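Local coordinates for protein beta-fructofuranosidase (Arthrobacter, PDB 3WPU) that belongs to the levansucrase/invertase family of beta-fructofuranosidases, enzymes built on a five-bladed beta-propeller, at residues G265-Q270 and I305-L310; F241-D246 and V333-E338; P65-E70 and G448-T453; S98-R103 and G117-P122. One frame throughout, in Å; residues are numbered along the deposited sequence.

From the N terminus, the chain first passes P65-E70, the opening half of contact 3, and enters the first large sheet. There contact 4 closes a short loop by pairing strands 93-102 and 115-122. Further on, F241-D246 opens contact 2, and the chain then makes contact 1 between strands 260-266 and 305-313 before V333-E338 closes contact 2 around it. G448-T453 finally closes contact 3, so the other three all nest within its loop and none cross. Contacts 1 and 2 adjoin, with centres about 7 Å apart; contacts 3 and 4 adjoin through a salt bridge from D66 to R103. Contact 3 ties the loop before strand 72-81 to the loop between strands 443-446 and 454-458.

Contact 1: G265-Q270 and I305-L310; sequences GNSAMQ and IGNVGL
I305 holds CG1 between its backbone N and carbonyl carbon (chi1 54°), which lays CD1 against the backbone of S267, 3.6 Å from S267 O. M269 completes this apolar meeting: its chain runs straight to SD and then bends (chi3 -77°), turning CE back to within 4.1 Å of I305 CG2. The setting is one blade of the propeller, where strands 260-266 and 305-313 run antiparallel as neighbours. G265 and N307 form a hydrogen-bonded pair, with G265 N donating to N307 O and N307 N to G265 O, each at 3.0 Å. N266 and G306 follow as a non-hydrogen-bonded pair with their CA atoms only 4.2 Å apart. Just past the strand end, S267 N still reaches back to I305 O at 2.8 Å, so the pairing persists as the chain peels off into an inverse gamma turn centred on A268. M269 N closes onto S267 O within that turn. The N266 side chain heads away overall, though ND2 still passes 3.5 Å from G306 CA; its OD1 accepts from N243 N, joining this strand end to the run that leads into strand 245-250. S267 OG bonds to N331 OD1 in strand 321-331. The same hydroxyl accepts from water 1, which lies 2.7 Å from S267 OG and in turn accepts a hydrogen bond from N307 ND2 at 3.0 Å.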
loop_
_atom_site.group_PDB
_atom_site.type_symbol
_atom_site.label_atom_id
_atom_site.label_comp_id
_atom_site.label_asym_id
_atom_site.label_seq_id
_atom_site.Cartn_x
_atom_site.Cartn_y
_atom_site.Cartn_z
ATOM N N GLY A 265 -11.109 5.759 1.291
ATOM C CA GLY A 265 -12.556 5.938 1.276
ATOM C C GLY A 265 -13.031 6.581 -0.012
ATOM O O GLY A 265 -12.255 6.717 -0.985
ATOM N N ASN A 266 -14.313 6.955 -0.042
ATOM C CA ASN A 266 -14.803 7.924 -1.006
ATOM C C ASN A 266 -15.397 9.094 -0.246
ATOM O O ASN A 266 -15.840 8.951 0.890
ATOM C CB ASN A 266 -15.908 7.363 -1.905
ATOM C CG ASN A 266 -15.421 6.303 -2.898
ATOM O OD1 ASN A 266 -16.145 5.370 -3.191
ATOM N ND2 ASN A 266 -14.261 6.458 -3.428
ATOM N N SER A 267 -15.413 10.253 -0.890
ATOM C CA SER A 267 -16.100 11.407 -0.336
ATOM C C SER A 267 -17.574 11.054 -0.121
ATOM O O SER A 267 -18.202 10.378 -0.922
ATOM C CB SER A 267 -15.957 12.593 -1.283
ATOM O OG SER A 267 -14.601 12.954 -1.427
ATOM N N ALA A 268 -18.118 11.541 0.981
ATOM C CA ALA A 268 -19.448 11.145 1.456
ATOM C C ALA A 268 -20.563 11.970 0.803
ATOM O O ALA A 268 -21.202 12.845 1.419
ATOM C CB ALA A 268 -19.489 11.262 2.985
ATOM N N MET A 269 -20.788 11.693 -0.466
ATOM C CA MET A 269 -21.873 12.307 -1.224
ATOM C C MET A 269 -22.697 11.189 -1.811
ATOM O O MET A 269 -22.162 10.143 -2.166
ATOM C CB MET A 269 -21.324 13.190 -2.344
ATOM C CG MET A 269 -20.744 14.499 -1.825
ATOM S SD MET A 269 -20.071 15.597 -3.091
ATOM C CE MET A 269 -18.506 14.863 -3.497
ATOM N N GLN A 270 -24.001 11.399 -1.910
ATOM C CA GLN A 270 -24.848 10.473 -2.618
ATOM C C GLN A 270 -24.369 10.427 -4.054
ATOM O O GLN A 270 -24.114 11.475 -4.653
ATOM C CB GLN A 270 -26.300 10.967 -2.556
ATOM C CG GLN A 270 -27.303 10.037 -3.200
ATOM C CD GLN A 270 -27.488 8.732 -2.445
ATOM O OE1 GLN A 270 -27.578 7.658 -3.039
ATOM N NE2 GLN A 270 -27.534 8.816 -1.144
ATOM N N ILE A 305 -14.842 10.151 -6.982
ATOM C CA ILE A 305 -14.732 10.983 -5.765
ATOM C C ILE A 305 -14.029 10.209 -4.640
ATOM O O ILE A 305 -14.535 10.065 -3.500
ATOM C CB ILE A 305 -16.104 11.533 -5.322
ATOM C CG1 ILE A 305 -17.137 10.400 -5.143
ATOM C CG2 ILE A 305 -16.620 12.555 -6.316
ATOM C CD1 ILE A 305 -18.441 10.820 -4.509
ATOM N N GLY A 306 -12.840 9.718 -4.960
ATOM C CA GLY A 306 -12.021 9.025 -4.003
ATOM C C GLY A 306 -11.506 9.961 -2.932
ATOM O O GLY A 306 -11.329 11.156 -3.177
ATOM N N ASN A 307 -11.263 9.399 -1.768
ATOM C CA ASN A 307 -10.559 10.117 -0.713
ATOM C C ASN A 307 -9.628 9.236 0.109
ATOM O O ASN A 307 -9.629 7.997 0.009
ATOM C CB ASN A 307 -11.491 10.999 0.165
ATOM C CG ASN A 307 -12.388 10.211 1.123
ATOM O OD1 ASN A 307 -12.295 8.997 1.239
ATOM N ND2 ASN A 307 -13.262 10.932 1.834
ATOM N N VAL A 308 -8.841 9.893 0.952
ATOM C CA VAL A 308 -7.991 9.224 1.903
ATOM C C VAL A 308 -8.438 9.695 3.266
ATOM O O VAL A 308 -8.433 10.891 3.557
ATOM C CB VAL A 308 -6.476 9.517 1.714
ATOM C CG1 VAL A 308 -5.689 8.883 2.834
ATOM C CG2 VAL A 308 -6.018 8.968 0.359
ATOM N N GLY A 309 -8.822 8.724 4.081
ATOM C CA GLY A 309 -9.288 8.971 5.442
ATOM C C GLY A 309 -8.222 8.901 6.502
ATOM O O GLY A 309 -7.124 8.388 6.295
ATOM N N LEU A 310 -8.552 9.483 7.660
ATOM C CA LEU A 310 -7.706 9.468 8.849
ATOM C C LEU A 310 -8.588 9.033 10.032
ATOM O O LEU A 310 -9.786 9.384 10.098
ATOM C CB LEU A 310 -7.142 10.865 9.131
ATOM C CG LEU A 310 -6.071 10.944 10.223
ATOM C CD1 LEU A 310 -4.780 10.222 9.866
ATOM C CD2 LEU A 310 -5.790 12.404 10.579
HETATM O O HOH W 1 -13.790 13.788 1.052
#

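Contact 2: F241-D246 and V333-E338; sequences FFNFRD and VTDQTE
R245 reaches with one edge of its guanidinium over the carboxylate of E338, the two planes standing 88° apart. NH2 carries the salt bridge, 3.3 Å from E338 OE1; the N-H points straight at the oxygen (178°), which lies in the guanidinium plane but is met from above its own carboxylate. The same nitrogen makes a weak hydrogen bond to Q336 OE1 at 3.1 Å. The arginine starts with CG between its backbone N and carbonyl carbon (chi1 58°), then runs extended to NE, which brings its tip to the loop 333-338. Water 3 braces the group further, sitting 2.8 Å from R245 NE and within hydrogen-bonding distance of D246 OD2 and E338 OE1. One straight and one weak bond on NH2, with the water on NE, probably limit rotation of the guanidinium. Nearer the start of both segments, water 2 spans F241 O and D335 OD1. The 333-338 loop is itself shaped by an ST turn, with Q336 N donating to T334 OG1 at 3.1 Å. E338 OE2 is gripped by Y421 OH and D246 OD2 by R339 N, while D246 OD1 bonds to a bound glycerol. R245 and D246 begin the Arg-Asp-Pro motif of this family, carried on the edge strand 245-250, and their network with E338 is consistent with the central pocket of the five-bladed propeller.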
loop_
_atom_site.group_PDB
_atom_site.type_symbol
_atom_site.label_atom_id
_atom_site.label_comp_id
_atom_site.label_asym_id
_atom_site.label_seq_id
_atom_site.Cartn_x
_atom_site.Cartn_y
_atom_site.Cartn_z
ATOM N N PHE A 241 -21.142 0.640 -4.726
ATOM C CA PHE A 241 -19.772 0.214 -4.987
ATOM C C PHE A 241 -18.762 1.164 -4.379
ATOM O O PHE A 241 -17.635 1.303 -4.879
ATOM C CB PHE A 241 -19.564 0.076 -6.480
ATOM C CG PHE A 241 -20.476 -0.938 -7.100
ATOM C CD1 PHE A 241 -20.376 -2.279 -6.747
ATOM C CD2 PHE A 241 -21.466 -0.555 -7.994
ATOM C CE1 PHE A 241 -21.231 -3.229 -7.294
ATOM C CE2 PHE A 241 -22.322 -1.499 -8.553
ATOM C CZ PHE A 241 -22.204 -2.835 -8.197
ATOM N N PHE A 242 -19.143 1.753 -3.250
ATOM C CA PHE A 242 -18.239 2.567 -2.456
ATOM C C PHE A 242 -16.965 1.825 -2.084
ATOM O O PHE A 242 -16.975 0.610 -1.949
ATOM C CB PHE A 242 -18.924 3.062 -1.169
ATOM C CG PHE A 242 -19.097 2.012 -0.086
ATOM C CD1 PHE A 242 -18.426 2.148 1.126
ATOM C CD2 PHE A 242 -19.958 0.918 -0.241
ATOM C CE1 PHE A 242 -18.614 1.236 2.143
ATOM C CE2 PHE A 242 -20.126 -0.019 0.769
ATOM C CZ PHE A 242 -19.459 0.141 1.972
ATOM N N ASN A 243 -15.882 2.584 -1.921
ATOM C CA ASN A 243 -14.587 2.088 -1.486
ATOM C C ASN A 243 -14.352 2.403 -0.025
ATOM O O ASN A 243 -14.636 3.506 0.416
ATOM C CB ASN A 243 -13.496 2.755 -2.324
ATOM C CG ASN A 243 -13.692 2.518 -3.808
ATOM O OD1 ASN A 243 -13.927 3.443 -4.597
ATOM N ND2 ASN A 243 -13.586 1.286 -4.187
ATOM N N PHE A 244 -13.812 1.437 0.704
ATOM C CA PHE A 244 -13.529 1.611 2.153
ATOM C C PHE A 244 -12.641 0.458 2.556
ATOM O O PHE A 244 -13.103 -0.672 2.671
ATOM C CB PHE A 244 -14.810 1.651 2.996
ATOM C CG PHE A 244 -14.557 2.020 4.434
ATOM C CD1 PHE A 244 -14.485 3.345 4.822
ATOM C CD2 PHE A 244 -14.401 1.029 5.388
ATOM C CE1 PHE A 244 -14.202 3.665 6.147
ATOM C CE2 PHE A 244 -14.154 1.347 6.707
ATOM C CZ PHE A 244 -14.057 2.670 7.080
ATOM N N ARG A 245 -11.347 0.706 2.637
ATOM C CA ARG A 245 -10.383 -0.374 2.860
ATOM C C ARG A 245 -8.975 0.118 3.105
ATOM O O ARG A 245 -8.704 1.322 3.010
ATOM C CB ARG A 245 -10.384 -1.330 1.626
ATOM C CG ARG A 245 -10.060 -0.683 0.297
ATOM C CD ARG A 245 -10.054 -1.762 -0.794
ATOM N NE ARG A 245 -9.883 -1.206 -2.122
ATOM C CZ ARG A 245 -10.837 -0.691 -2.885
ATOM N NH1 ARG A 245 -12.106 -0.675 -2.500
ATOM N NH2 ARG A 245 -10.527 -0.234 -4.091
ATOM N N ASP A 246 -8.105 -0.836 3.439
ATOM C CA ASP A 246 -6.641 -0.715 3.433
ATOM C C ASP A 246 -6.085 0.136 4.610
ATOM O O ASP A 246 -5.443 1.154 4.354
ATOM C CB ASP A 246 -6.121 -0.093 2.140
ATOM C CG ASP A 246 -6.540 -0.854 0.870
ATOM O OD1 ASP A 246 -6.981 -2.010 0.978
ATOM O OD2 ASP A 246 -6.505 -0.218 -0.240
ATOM N N VAL A 333 -11.445 13.645 -9.916
ATOM C CA VAL A 333 -10.091 13.305 -10.392
ATOM C C VAL A 333 -9.940 11.794 -10.490
ATOM O O VAL A 333 -9.669 11.273 -11.570
ATOM C CB VAL A 333 -9.018 13.943 -9.488
ATOM C CG1 VAL A 333 -7.629 13.390 -9.794
ATOM C CG2 VAL A 333 -9.031 15.447 -9.710
ATOM N N THR A 334 -10.201 11.077 -9.399
ATOM C CA THR A 334 -10.168 9.608 -9.433
ATOM C C THR A 334 -11.159 8.987 -8.430
ATOM O O THR A 334 -11.398 9.528 -7.331
ATOM C CB THR A 334 -8.751 9.012 -9.180
ATOM O OG1 THR A 334 -8.821 7.586 -9.266
ATOM C CG2 THR A 334 -8.202 9.382 -7.786
ATOM N N ASP A 335 -11.654 7.819 -8.807
ATOM C CA ASP A 335 -12.497 6.960 -7.986
ATOM C C ASP A 335 -11.732 6.357 -6.809
ATOM O O ASP A 335 -12.316 6.082 -5.754
ATOM C CB ASP A 335 -13.020 5.800 -8.878
ATOM C CG ASP A 335 -14.009 4.889 -8.168
ATOM O OD1 ASP A 335 -14.907 5.381 -7.426
ATOM O OD2 ASP A 335 -13.889 3.653 -8.375
ATOM N N GLN A 336 -10.439 6.128 -7.015
ATOM C CA GLN A 336 -9.679 5.238 -6.152
ATOM C C GLN A 336 -8.276 5.737 -5.820
ATOM O O GLN A 336 -7.373 5.679 -6.620
ATOM C CB GLN A 336 -9.628 3.849 -6.812
ATOM C CG GLN A 336 -10.941 3.118 -6.779
ATOM C CD GLN A 336 -10.763 1.655 -7.119
ATOM O OE1 GLN A 336 -11.589 0.840 -6.784
ATOM N NE2 GLN A 336 -9.636 1.318 -7.737
ATOM N N THR A 337 -8.109 6.283 -4.608
ATOM C CA THR A 337 -6.805 6.545 -4.060
ATOM C C THR A 337 -6.552 5.377 -3.095
ATOM O O THR A 337 -6.948 5.406 -1.929
ATOM C CB THR A 337 -6.837 7.894 -3.305
ATOM O OG1 THR A 337 -8.060 7.968 -2.568
ATOM C CG2 THR A 337 -6.834 9.064 -4.291
ATOM N N GLU A 338 -5.940 4.312 -3.605
ATOM C CA GLU A 338 -5.832 3.066 -2.871
ATOM C C GLU A 338 -4.590 2.985 -1.987
ATOM O O GLU A 338 -3.609 3.703 -2.217
ATOM C CB GLU A 338 -5.807 1.896 -3.865
ATOM C CG GLU A 338 -7.000 1.906 -4.775
ATOM C CD GLU A 338 -7.065 0.669 -5.636
ATOM O OE1 GLU A 338 -7.398 -0.407 -5.100
ATOM O OE2 GLU A 338 -6.872 0.816 -6.856
HETATM O O HOH W 2 -16.892 4.040 -5.998
HETATM O O HOH W 3 -7.125 -1.288 -2.566
#

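Contact 3: P65-E70 and G448-T453; sequences PDMSNE and GTLAPT
T449 OG1 sits at the centre, accepting a hydrogen bond from M67 N at 2.8 Å. The hydroxyl lies trans to its own backbone N (chi1 -175°), which points it at the 65-70 loop and leaves CG2 beside P65 O, 3.5 Å away. M67 runs alongside T449, the two side chains pointing opposite ways, and ends on L450: SD receives a weak hydrogen bond from L450 N at 3.6 Å, and a bend at chi3 carries CE to 3.8 Å from L450 CD1. Water 4 adds a second bridge, donating to P65 O and L450 O while also bonded to T449 OG1, so polar backbone atoms of both loops are satisfied at one point.

In the next shell, D66 probably positions M67 by shaping the turn. Its OD2 takes S68 N at 3.0 Å and E70 N at 2.7 Å from opposite faces of the carboxylate, pinning the chain as it turns. Its OD1 faces T449 CB and forms a salt bridge with R103, while D66 O accepts from N133 ND2. Water 5 links D66 OD2, S68 OG and G448 O. Further out, M67 and L450 both pack on strand 72-81. The loop before that strand thus meets the loop between strands 443-446 and 454-458, consistent with the seam where first and last blades of the propeller close the ring. Locally it is an Asx turn overlapping a type I beta turn, headed by D66.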
loop_
_atom_site.group_PDB
_atom_site.type_symbol
_atom_site.label_atom_id
_atom_site.label_comp_id
_atom_site.label_asym_id
_atom_site.label_seq_id
_atom_site.Cartn_x
_atom_site.Cartn_y
_atom_site.Cartn_z
ATOM N N PRO A 65 10.323 -15.058 -12.040
ATOM C CA PRO A 65 10.083 -16.178 -11.150
ATOM C C PRO A 65 8.777 -15.983 -10.375
ATOM O O PRO A 65 8.213 -14.860 -10.319
ATOM C CB PRO A 65 11.279 -16.136 -10.222
ATOM C CG PRO A 65 11.587 -14.668 -10.109
ATOM C CD PRO A 65 11.260 -14.079 -11.456
ATOM N N ASP A 66 8.309 -17.076 -9.792
ATOM C CA ASP A 66 7.113 -17.064 -8.941
ATOM C C ASP A 66 7.487 -17.368 -7.492
ATOM O O ASP A 66 8.115 -18.389 -7.186
ATOM C CB ASP A 66 6.050 -18.003 -9.474
ATOM C CG ASP A 66 4.776 -17.928 -8.673
ATOM O OD1 ASP A 66 3.833 -17.254 -9.126
ATOM O OD2 ASP A 66 4.747 -18.544 -7.587
ATOM N N MET A 67 7.123 -16.460 -6.588
ATOM C CA MET A 67 7.579 -16.523 -5.217
ATOM C C MET A 67 7.011 -17.689 -4.401
ATOM O O MET A 67 7.592 -18.076 -3.381
ATOM C CB MET A 67 7.200 -15.216 -4.536
ATOM C CG MET A 67 5.685 -15.036 -4.304
ATOM S SD MET A 67 5.271 -13.359 -3.763
ATOM C CE MET A 67 5.848 -13.261 -2.071
ATOM N N SER A 68 5.867 -18.227 -4.836
ATOM C CA SER A 68 5.198 -19.320 -4.120
ATOM C C SER A 68 5.316 -20.647 -4.869
ATOM O O SER A 68 4.641 -21.610 -4.503
ATOM C CB SER A 68 3.724 -18.989 -3.842
ATOM O OG SER A 68 2.865 -19.103 -4.997
ATOM N N ASN A 69 6.174 -20.698 -5.883
ATOM C CA ASN A 69 6.255 -21.872 -6.765
ATOM C C ASN A 69 4.873 -22.227 -7.324
ATOM O O ASN A 69 4.519 -23.407 -7.487
ATOM C CB ASN A 69 6.846 -23.059 -5.995
ATOM C CG ASN A 69 8.312 -22.879 -5.658
ATOM O OD1 ASN A 69 9.026 -22.080 -6.263
ATOM N ND2 ASN A 69 8.781 -23.663 -4.698
ATOM N N GLU A 70 4.104 -21.182 -7.621
ATOM C CA GLU A 70 2.769 -21.267 -8.202
ATOM C C GLU A 70 1.769 -22.038 -7.314
ATOM O O GLU A 70 0.783 -22.572 -7.809
ATOM C CB GLU A 70 2.832 -21.827 -9.655
ATOM C CG GLU A 70 3.760 -21.058 -10.578
ATOM C CD GLU A 70 3.726 -21.535 -12.035
ATOM O OE1 GLU A 70 3.097 -22.561 -12.324
ATOM O OE2 GLU A 70 4.326 -20.854 -12.896
ATOM N N GLY A 448 0.666 -12.343 -10.244
ATOM C CA GLY A 448 0.242 -12.965 -9.007
ATOM C C GLY A 448 1.460 -13.406 -8.194
ATOM O O GLY A 448 1.440 -14.433 -7.506
ATOM N N THR A 449 2.520 -12.606 -8.291
ATOM C CA THR A 449 3.780 -12.776 -7.553
ATOM C C THR A 449 4.460 -11.384 -7.532
ATOM O O THR A 449 4.101 -10.517 -8.328
ATOM C CB THR A 449 4.687 -13.831 -8.232
ATOM O OG1 THR A 449 5.858 -14.061 -7.439
ATOM C CG2 THR A 449 5.106 -13.394 -9.648
ATOM N N LEU A 450 5.404 -11.164 -6.620
ATOM C CA LEU A 450 5.992 -9.834 -6.494
ATOM C C LEU A 450 6.990 -9.493 -7.602
ATOM O O LEU A 450 7.708 -10.361 -8.134
ATOM C CB LEU A 450 6.621 -9.646 -5.109
ATOM C CG LEU A 450 5.606 -9.754 -3.972
ATOM C CD1 LEU A 450 6.349 -9.502 -2.668
ATOM C CD2 LEU A 450 4.425 -8.798 -4.059
ATOM N N ALA A 451 7.020 -8.211 -7.944
ATOM C CA ALA A 451 7.974 -7.668 -8.903
ATOM C C ALA A 451 9.365 -7.558 -8.246
ATOM O O ALA A 451 9.489 -7.823 -7.046
ATOM C CB ALA A 451 7.510 -6.295 -9.362
ATOM N N PRO A 452 10.407 -7.149 -9.021
ATOM C CA PRO A 452 11.646 -6.767 -8.373
ATOM C C PRO A 452 11.400 -5.489 -7.573
ATOM O O PRO A 452 10.650 -4.612 -7.999
ATOM C CB PRO A 452 12.604 -6.485 -9.537
ATOM C CG PRO A 452 11.992 -7.183 -10.733
ATOM C CD PRO A 452 10.508 -7.048 -10.491
ATOM N N THR A 453 12.020 -5.393 -6.422
ATOM C CA THR A 453 11.938 -4.189 -5.636
ATOM C C THR A 453 12.773 -3.113 -6.321
ATOM O O THR A 453 13.853 -3.406 -6.850
ATOM C CB THR A 453 12.442 -4.523 -4.258
ATOM O OG1 THR A 453 11.517 -5.443 -3.674
ATOM C CG2 THR A 453 12.572 -3.273 -3.357
HETATM O O HOH W 4 8.123 -12.988 -8.329
HETATM O O HOH W 5 3.138 -16.542 -6.189
#

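Contact 4: S98-R103 and G117-P122; sequences SLVADR and GYFYRP
S98 and F119 meet on one face of the sheet, the serine hydroxyl lying at the edge of the ring and near its plane. S98 OG is 3.7 Å from F119 CE2, placed there because the hydroxyl stands opposite its own carbonyl carbon (chi1 -58°). F119 has the same choice of first torsion (chi1 -67°), and this swings the ring back along its strand toward the neighbouring one. The hydroxyl also bonds to T77 OG1 in strand 72-81, another neighbour of strand 93-102. V100 splits its two branches: CG2 comes down on the backbone of G117, 4.0 Å from G117 N, a spot where no side chain intervenes, while CG1 approaches F119 CE2 obliquely at 4.4 Å. Beneath these side chains S98 and G117 form one antiparallel hydrogen-bonded pair, S98 N to G117 O at 3.0 Å and G117 N to S98 O at 2.8 Å. From this pair the two segments run away from each other, their short axes 116° apart, while V100 carries the pairing on to K115. F119 also touches V74 of strand 72-81, and its ring meets that of Y138 in strand 137-141. The contact joins adjacent antiparallel strands 93-102 and 115-122, as in the blades of the five-bladed propeller of this family.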
loop_
_atom_site.group_PDB
_atom_site.type_symbol
_atom_site.label_atom_id
_atom_site.label_comp_id
_atom_site.label_asym_id
_atom_site.label_seq_id
_atom_site.Cartn_x
_atom_site.Cartn_y
_atom_site.Cartn_z
ATOM N N SER A 98 0.372 -11.431 2.887
ATOM C CA SER A 98 -0.081 -11.211 1.530
ATOM C C SER A 98 -1.537 -11.610 1.332
ATOM O O SER A 98 -2.019 -12.564 1.957
ATOM C CB SER A 98 0.717 -12.060 0.534
ATOM O OG SER A 98 2.118 -11.833 0.570
ATOM N N LEU A 99 -2.222 -10.918 0.414
ATOM C CA LEU A 99 -3.487 -11.401 -0.104
ATOM C C LEU A 99 -3.154 -12.560 -1.036
ATOM O O LEU A 99 -2.265 -12.433 -1.884
ATOM C CB LEU A 99 -4.249 -10.324 -0.890
ATOM C CG LEU A 99 -4.651 -9.078 -0.095
ATOM C CD1 LEU A 99 -5.644 -8.254 -0.879
ATOM C CD2 LEU A 99 -5.190 -9.487 1.263
ATOM N N VAL A 100 -3.802 -13.685 -0.794
ATOM C CA VAL A 100 -3.604 -14.883 -1.631
ATOM C C VAL A 100 -4.949 -15.448 -2.066
ATOM O O VAL A 100 -5.964 -15.277 -1.393
ATOM C CB VAL A 100 -2.751 -15.959 -0.911
ATOM C CG1 VAL A 100 -1.365 -15.418 -0.527
ATOM C CG2 VAL A 100 -3.444 -16.512 0.321
ATOM N N ALA A 101 -4.950 -16.156 -3.198
ATOM C CA ALA A 101 -6.130 -16.773 -3.736
ATOM C C ALA A 101 -5.657 -18.081 -4.337
ATOM O O ALA A 101 -4.511 -18.159 -4.780
ATOM C CB ALA A 101 -6.787 -15.919 -4.811
ATOM N N ASP A 102 -6.530 -19.080 -4.321
ATOM C CA ASP A 102 -6.160 -20.383 -4.858
ATOM C C ASP A 102 -5.813 -20.308 -6.335
ATOM O O ASP A 102 -6.482 -19.618 -7.110
ATOM C CB ASP A 102 -7.250 -21.394 -4.593
ATOM C CG ASP A 102 -7.456 -21.632 -3.106
ATOM O OD1 ASP A 102 -8.615 -21.528 -2.642
ATOM O OD2 ASP A 102 -6.440 -21.890 -2.425
ATOM N N ARG A 103 -4.756 -21.029 -6.700
ATOM C CA ARG A 103 -4.143 -20.904 -8.023
ATOM C C ARG A 103 -5.068 -21.419 -9.119
ATOM O O ARG A 103 -4.990 -20.973 -10.261
ATOM C CB ARG A 103 -2.783 -21.609 -8.063
ATOM C CG ARG A 103 -1.920 -21.200 -9.238
ATOM C CD ARG A 103 -1.203 -19.889 -8.997
ATOM N NE ARG A 103 -0.447 -19.507 -10.180
ATOM C CZ ARG A 103 0.611 -18.691 -10.194
ATOM N NH1 ARG A 103 1.098 -18.132 -9.073
ATOM N NH2 ARG A 103 1.206 -18.431 -11.343
ATOM N N GLY A 117 -2.610 -14.637 3.743
ATOM C CA GLY A 117 -1.618 -15.664 4.001
ATOM C C GLY A 117 -0.328 -15.023 4.477
ATOM O O GLY A 117 -0.245 -13.800 4.603
ATOM N N TYR A 118 0.680 -15.831 4.776
ATOM C CA TYR A 118 1.974 -15.285 5.160
ATOM C C TYR A 118 3.127 -16.064 4.579
ATOM O O TYR A 118 2.979 -17.229 4.213
ATOM C CB TYR A 118 2.096 -15.159 6.679
ATOM C CG TYR A 118 2.191 -16.478 7.439
ATOM C CD1 TYR A 118 3.417 -16.919 7.925
ATOM C CD2 TYR A 118 1.071 -17.252 7.698
ATOM C CE1 TYR A 118 3.528 -18.102 8.623
ATOM C CE2 TYR A 118 1.180 -18.456 8.406
ATOM C CZ TYR A 118 2.422 -18.847 8.879
ATOM O OH TYR A 118 2.607 -20.014 9.598
ATOM N N PHE A 119 4.267 -15.387 4.448
ATOM C CA PHE A 119 5.497 -16.006 3.963
ATOM C C PHE A 119 6.592 -15.669 4.961
ATOM O O PHE A 119 6.482 -14.687 5.707
ATOM C CB PHE A 119 5.903 -15.475 2.588
ATOM C CG PHE A 119 4.974 -15.825 1.441
ATOM C CD1 PHE A 119 5.285 -16.883 0.601
ATOM C CD2 PHE A 119 3.850 -15.067 1.164
ATOM C CE1 PHE A 119 4.477 -17.188 -0.488
ATOM C CE2 PHE A 119 3.037 -15.362 0.076
ATOM C CZ PHE A 119 3.349 -16.444 -0.737
ATOM N N TYR A 120 7.653 -16.471 4.975
ATOM C CA TYR A 120 8.824 -16.189 5.797
ATOM C C TYR A 120 10.108 -16.646 5.118
ATOM O O TYR A 120 10.093 -17.509 4.203
ATOM C CB TYR A 120 8.673 -16.811 7.176
ATOM C CG TYR A 120 8.476 -18.305 7.177
ATOM C CD1 TYR A 120 9.563 -19.164 7.234
ATOM C CD2 TYR A 120 7.190 -18.853 7.161
ATOM C CE1 TYR A 120 9.379 -20.539 7.254
ATOM C CE2 TYR A 120 7.002 -20.221 7.163
ATOM C CZ TYR A 120 8.087 -21.050 7.227
ATOM O OH TYR A 120 7.872 -22.421 7.245
ATOM N N ARG A 121 11.214 -16.033 5.517
ATOM C CA ARG A 121 12.530 -16.412 5.006
ATOM C C ARG A 121 13.579 -15.977 6.010
ATOM O O ARG A 121 13.318 -15.098 6.831
ATOM C CB ARG A 121 12.798 -15.798 3.628
ATOM C CG ARG A 121 13.043 -14.301 3.641
ATOM C CD ARG A 121 13.219 -13.725 2.242
ATOM N NE ARG A 121 13.431 -12.275 2.314
ATOM C CZ ARG A 121 13.640 -11.488 1.268
ATOM N NH1 ARG A 121 13.677 -11.979 0.037
ATOM N NH2 ARG A 121 13.778 -10.191 1.453
ATOM N N PRO A 122 14.769 -16.575 5.941
ATOM C CA PRO A 122 15.831 -16.181 6.867
ATOM C C PRO A 122 16.196 -14.695 6.743
ATOM O O PRO A 122 16.320 -14.151 5.642
ATOM C CB PRO A 122 17.011 -17.052 6.432
ATOM C CG PRO A 122 16.378 -18.232 5.763
ATOM C CD PRO A 122 15.207 -17.640 5.030
#